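Local coordinates for protein DnaJ homolog subfamily C member 3 (Mus musculus, PDB 3IEG) that binds misfolded proteins in the endoplasmic reticulum, stimulates the ATPase of its partner chaperone HSPA8 and restrains the kinase GCN2 during the unfolded protein response, at residues Arg77-Glu89 against Lys145-Arg157. Sequence-based numbering, arbitrary orientation.
Sequences RGHLLLKQGKLDE and KILEVCVWDAELR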
# COMPACT_ATOMS: atom_id res chain seq x y z
N ARG A 77 -24.33 -1.44 17.76
CA ARG A 77 -24.26 -0.90 16.40
C ARG A 77 -23.60 0.48 16.38
O ARG A 77 -22.79 0.77 15.49
CB ARG A 77 -25.63 -0.84 15.74
CG ARG A 77 -25.54 -0.44 14.28
CD ARG A 77 -26.85 -0.53 13.56
NE ARG A 77 -27.75 0.51 14.01
CZ ARG A 77 -28.98 0.67 13.54
NH1 ARG A 77 -29.43 -0.15 12.60
NH2 ARG A 77 -29.74 1.64 14.01
N GLY A 78 -23.94 1.31 17.35
CA GLY A 78 -23.30 2.61 17.54
C GLY A 78 -21.79 2.51 17.61
O GLY A 78 -21.08 3.31 17.00
N HIS A 79 -21.28 1.54 18.35
CA HIS A 79 -19.84 1.31 18.41
C HIS A 79 -19.24 1.03 17.02
O HIS A 79 -18.21 1.61 16.67
CB HIS A 79 -19.49 0.16 19.36
CG HIS A 79 -19.82 0.44 20.80
ND1 HIS A 79 -19.56 1.66 21.40
CD2 HIS A 79 -20.38 -0.33 21.75
CE1 HIS A 79 -19.97 1.62 22.65
NE2 HIS A 79 -20.46 0.42 22.89
N LEU A 80 -19.89 0.17 16.25
CA LEU A 80 -19.35 -0.25 14.96
C LEU A 80 -19.40 0.91 13.99
O LEU A 80 -18.43 1.14 13.28
CB LEU A 80 -20.07 -1.49 14.38
CG LEU A 80 -20.09 -2.78 15.21
CD1 LEU A 80 -20.89 -3.90 14.54
CD2 LEU A 80 -18.68 -3.23 15.52
N LEU A 81 -20.51 1.65 13.98
CA LEU A 81 -20.64 2.86 13.14
C LEU A 81 -19.57 3.90 13.43
O LEU A 81 -18.95 4.43 12.50
CB LEU A 81 -22.04 3.49 13.28
CG LEU A 81 -23.23 2.65 12.82
CD1 LEU A 81 -24.56 3.15 13.40
CD2 LEU A 81 -23.29 2.56 11.30
N LEU A 82 -19.33 4.20 14.70
CA LEU A 82 -18.26 5.13 15.05
C LEU A 82 -16.91 4.67 14.48
O LEU A 82 -16.15 5.47 13.96
CB LEU A 82 -18.18 5.31 16.56
CG LEU A 82 -17.08 6.20 17.15
CD1 LEU A 82 -17.06 7.59 16.54
CD2 LEU A 82 -17.27 6.28 18.64
N LYS A 83 -16.62 3.37 14.59
CA LYS A 83 -15.38 2.81 14.05
C LYS A 83 -15.32 2.93 12.52
O LYS A 83 -14.26 3.10 11.94
CB LYS A 83 -15.21 1.36 14.48
CG LYS A 83 -14.71 1.15 15.91
CD LYS A 83 -14.15 -0.26 16.03
CE LYS A 83 -13.74 -0.59 17.43
NZ LYS A 83 -13.19 -1.99 17.45
N GLN A 84 -16.48 2.83 11.89
CA GLN A 84 -16.56 2.97 10.44
C GLN A 84 -16.50 4.44 10.00
O GLN A 84 -16.41 4.73 8.81
CB GLN A 84 -17.84 2.29 9.94
CG GLN A 84 -17.84 0.77 10.04
CD GLN A 84 -19.12 0.15 9.51
OE1 GLN A 84 -20.08 0.84 9.19
NE2 GLN A 84 -19.15 -1.18 9.42
N GLY A 85 -16.53 5.36 10.95
CA GLY A 85 -16.53 6.80 10.65
C GLY A 85 -17.87 7.31 10.13
O GLY A 85 -17.94 8.40 9.56
N LYS A 86 -18.92 6.51 10.31
CA LYS A 86 -20.28 6.96 10.02
C LYS A 86 -20.77 7.78 11.21
O LYS A 86 -21.56 7.30 12.02
CB LYS A 86 -21.20 5.77 9.72
CG LYS A 86 -20.90 5.08 8.37
CD LYS A 86 -21.66 3.77 8.24
CE LYS A 86 -21.81 3.30 6.80
NZ LYS A 86 -20.49 3.02 6.24
N LEU A 87 -20.28 9.01 11.32
CA LEU A 87 -20.45 9.80 12.53
C LEU A 87 -21.89 10.23 12.80
O LEU A 87 -22.35 10.15 13.93
CB LEU A 87 -19.52 11.01 12.54
CG LEU A 87 -18.02 10.70 12.41
CD1 LEU A 87 -17.25 11.99 12.43
CD2 LEU A 87 -17.51 9.76 13.50
N ASP A 88 -22.59 10.65 11.77
CA ASP A 88 -23.99 11.03 11.92
C ASP A 88 -24.87 9.88 12.39
O ASP A 88 -25.70 10.06 13.29
CB ASP A 88 -24.52 11.64 10.63
CG ASP A 88 -23.88 12.99 10.31
OD1 ASP A 88 -23.18 13.54 11.20
OD2 ASP A 88 -24.05 13.49 9.19
N GLU A 89 -24.68 8.71 11.80
CA GLU A 89 -25.45 7.53 12.18
C GLU A 89 -25.06 6.99 13.55
O GLU A 89 -25.89 6.41 14.25
CB GLU A 89 -25.28 6.43 11.14
CG GLU A 89 -25.88 6.76 9.81
CD GLU A 89 -25.08 6.16 8.70
OE1 GLU A 89 -24.33 6.92 8.06
OE2 GLU A 89 -25.19 4.93 8.49
N LYS A 145 -5.35 11.89 13.74
CA LYS A 145 -6.20 11.82 14.91
C LYS A 145 -7.50 11.06 14.65
O LYS A 145 -7.83 10.13 15.38
CB LYS A 145 -6.52 13.23 15.46
CG LYS A 145 -5.91 13.54 16.84
CD LYS A 145 -4.58 14.30 16.72
CE LYS A 145 -4.78 15.83 16.83
NZ LYS A 145 -3.48 16.57 16.75
N ILE A 146 -8.22 11.43 13.60
CA ILE A 146 -9.46 10.74 13.28
C ILE A 146 -9.22 9.24 13.11
O ILE A 146 -9.90 8.42 13.74
CB ILE A 146 -10.17 11.34 12.05
CG1 ILE A 146 -10.39 12.83 12.26
CG2 ILE A 146 -11.52 10.68 11.82
CD1 ILE A 146 -10.56 13.62 10.98
N LEU A 147 -8.23 8.86 12.31
CA LEU A 147 -8.06 7.45 11.97
C LEU A 147 -7.63 6.54 13.14
O LEU A 147 -7.67 5.32 13.00
CB LEU A 147 -7.16 7.27 10.74
CG LEU A 147 -7.77 7.73 9.41
CD1 LEU A 147 -6.68 7.97 8.38
CD2 LEU A 147 -8.81 6.75 8.88
N GLU A 148 -7.24 7.15 14.26
CA GLU A 148 -6.97 6.40 15.50
C GLU A 148 -8.25 5.80 16.05
O GLU A 148 -8.23 4.73 16.64
CB GLU A 148 -6.37 7.31 16.59
CG GLU A 148 -4.94 7.77 16.36
CD GLU A 148 -3.96 6.61 16.24
OE1 GLU A 148 -3.09 6.65 15.34
OE2 GLU A 148 -4.07 5.65 17.05
N VAL A 149 -9.36 6.50 15.85
CA VAL A 149 -10.64 6.07 16.38
C VAL A 149 -11.46 5.43 15.28
O VAL A 149 -11.96 4.33 15.45
CB VAL A 149 -11.41 7.25 17.01
CG1 VAL A 149 -12.80 6.83 17.42
CG2 VAL A 149 -10.64 7.82 18.20
N CYS A 150 -11.60 6.12 14.15
CA CYS A 150 -12.39 5.61 13.05
C CYS A 150 -11.47 4.79 12.15
O CYS A 150 -11.06 5.23 11.06
CB CYS A 150 -13.04 6.75 12.28
SG CYS A 150 -13.98 7.88 13.30
N VAL A 151 -11.15 3.59 12.62
CA VAL A 151 -10.13 2.75 12.01
C VAL A 151 -10.62 2.04 10.75
O VAL A 151 -9.81 1.60 9.93
CB VAL A 151 -9.53 1.72 13.02
CG1 VAL A 151 -8.67 2.43 14.08
CG2 VAL A 151 -10.64 0.90 13.70
N TRP A 152 -11.93 1.93 10.58
CA TRP A 152 -12.49 1.26 9.40
C TRP A 152 -13.11 2.27 8.42
O TRP A 152 -13.91 1.90 7.55
CB TRP A 152 -13.50 0.18 9.80
CG TRP A 152 -12.97 -0.85 10.78
CD1 TRP A 152 -11.67 -1.30 10.89
CD2 TRP A 152 -13.72 -1.56 11.75
NE1 TRP A 152 -11.58 -2.23 11.89
CE2 TRP A 152 -12.82 -2.42 12.44
CE3 TRP A 152 -15.07 -1.56 12.13
CZ2 TRP A 152 -13.23 -3.26 13.47
CZ3 TRP A 152 -15.48 -2.40 13.17
CH2 TRP A 152 -14.56 -3.24 13.83
N ASP A 153 -12.74 3.53 8.58
CA ASP A 153 -13.17 4.58 7.68
C ASP A 153 -12.28 4.55 6.43
O ASP A 153 -11.16 5.07 6.43
CB ASP A 153 -13.09 5.93 8.38
CG ASP A 153 -13.74 7.06 7.59
OD1 ASP A 153 -13.71 7.05 6.34
OD2 ASP A 153 -14.28 7.98 8.24
N ALA A 154 -12.78 3.92 5.38
CA ALA A 154 -11.98 3.72 4.18
C ALA A 154 -11.71 5.03 3.45
O ALA A 154 -10.60 5.26 2.99
CB ALA A 154 -12.63 2.70 3.25
N GLU A 155 -12.72 5.89 3.36
CA GLU A 155 -12.60 7.10 2.53
C GLU A 155 -11.63 8.14 3.12
O GLU A 155 -10.92 8.82 2.38
CB GLU A 155 -13.97 7.75 2.21
CG GLU A 155 -15.24 6.85 2.31
CD GLU A 155 -15.13 5.50 1.62
OE1 GLU A 155 -15.03 5.47 0.38
OE2 GLU A 155 -15.16 4.46 2.32
N LEU A 156 -11.60 8.27 4.45
CA LEU A 156 -10.68 9.20 5.10
C LEU A 156 -9.25 8.70 5.01
O LEU A 156 -8.32 9.48 4.95
CB LEU A 156 -11.08 9.44 6.55
CG LEU A 156 -12.36 10.25 6.75
CD1 LEU A 156 -12.42 10.74 8.20
CD2 LEU A 156 -12.43 11.43 5.78
N ARG A 157 -9.11 7.38 5.02
CA ARG A 157 -7.87 6.70 4.69
C ARG A 157 -7.37 7.09 3.30
O ARG A 157 -6.21 7.43 3.12
CB ARG A 157 -8.10 5.19 4.70
CG ARG A 157 -6.87 4.39 4.86
CD ARG A 157 -6.64 4.19 6.31
NE ARG A 157 -5.33 3.64 6.56
CZ ARG A 157 -5.02 2.98 7.65
NH1 ARG A 157 -5.95 2.79 8.57
NH2 ARG A 157 -3.79 2.51 7.82
O HOH W 1 -15.57 10.03 9.38
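Lys-83 O accepts the backbone hydrogen bond of Trp-152 N at 2.9 Å, with an N-H...O angle of 155°. The donor sits 31° out of the carbonyl plane. Cys-150 CA makes a bent, at most weak CA-H...O contact with the same oxygen, Lys-83 O, at 3.3 Å. The Lys-83 side chain then crosses the indole. CG stands anti to the carbonyl carbon (chi1 -79°) and the chain runs on extended, which lays CD over the six-membered ring, 3.9 Å from its centroid, in a CH-pi contact. Val-151 CG2 sits over the same face. Leu-80 CD2, 4.1 Å from Trp-152 CZ3, and Gln-84 CG meet the ring edge near its plane. An alanine in place of Trp-152 would probably leave the Lys-83 chain without the ring face it lies on and Leu-80 CD2 without this apolar neighbour.

The contact joins two inter-helix turns of the tetratricopeptide superhelix. One, inside TPR 3, is a Schellman motif ending helix 71-84 at Gly-85, which has positive phi. The other links TPR 4 to TPR 5 by a type I turn from Cys-150 to Asp-153. Gly-85 CA lies 3.8 Å from Cys-150 SG, with Leu-87 CD2 4.0 Å from that sulfur. Met-120 of helix 104-132 also touches Cys-150 and Val-149. The two carboxylate oxygens of Asp-153 have different partners: OD1 accepts from Leu-156 N, 3.1 Å away, an N-cap bond to helix 154-166, and OD2 accepts from a water that also donates to Gly-85 O.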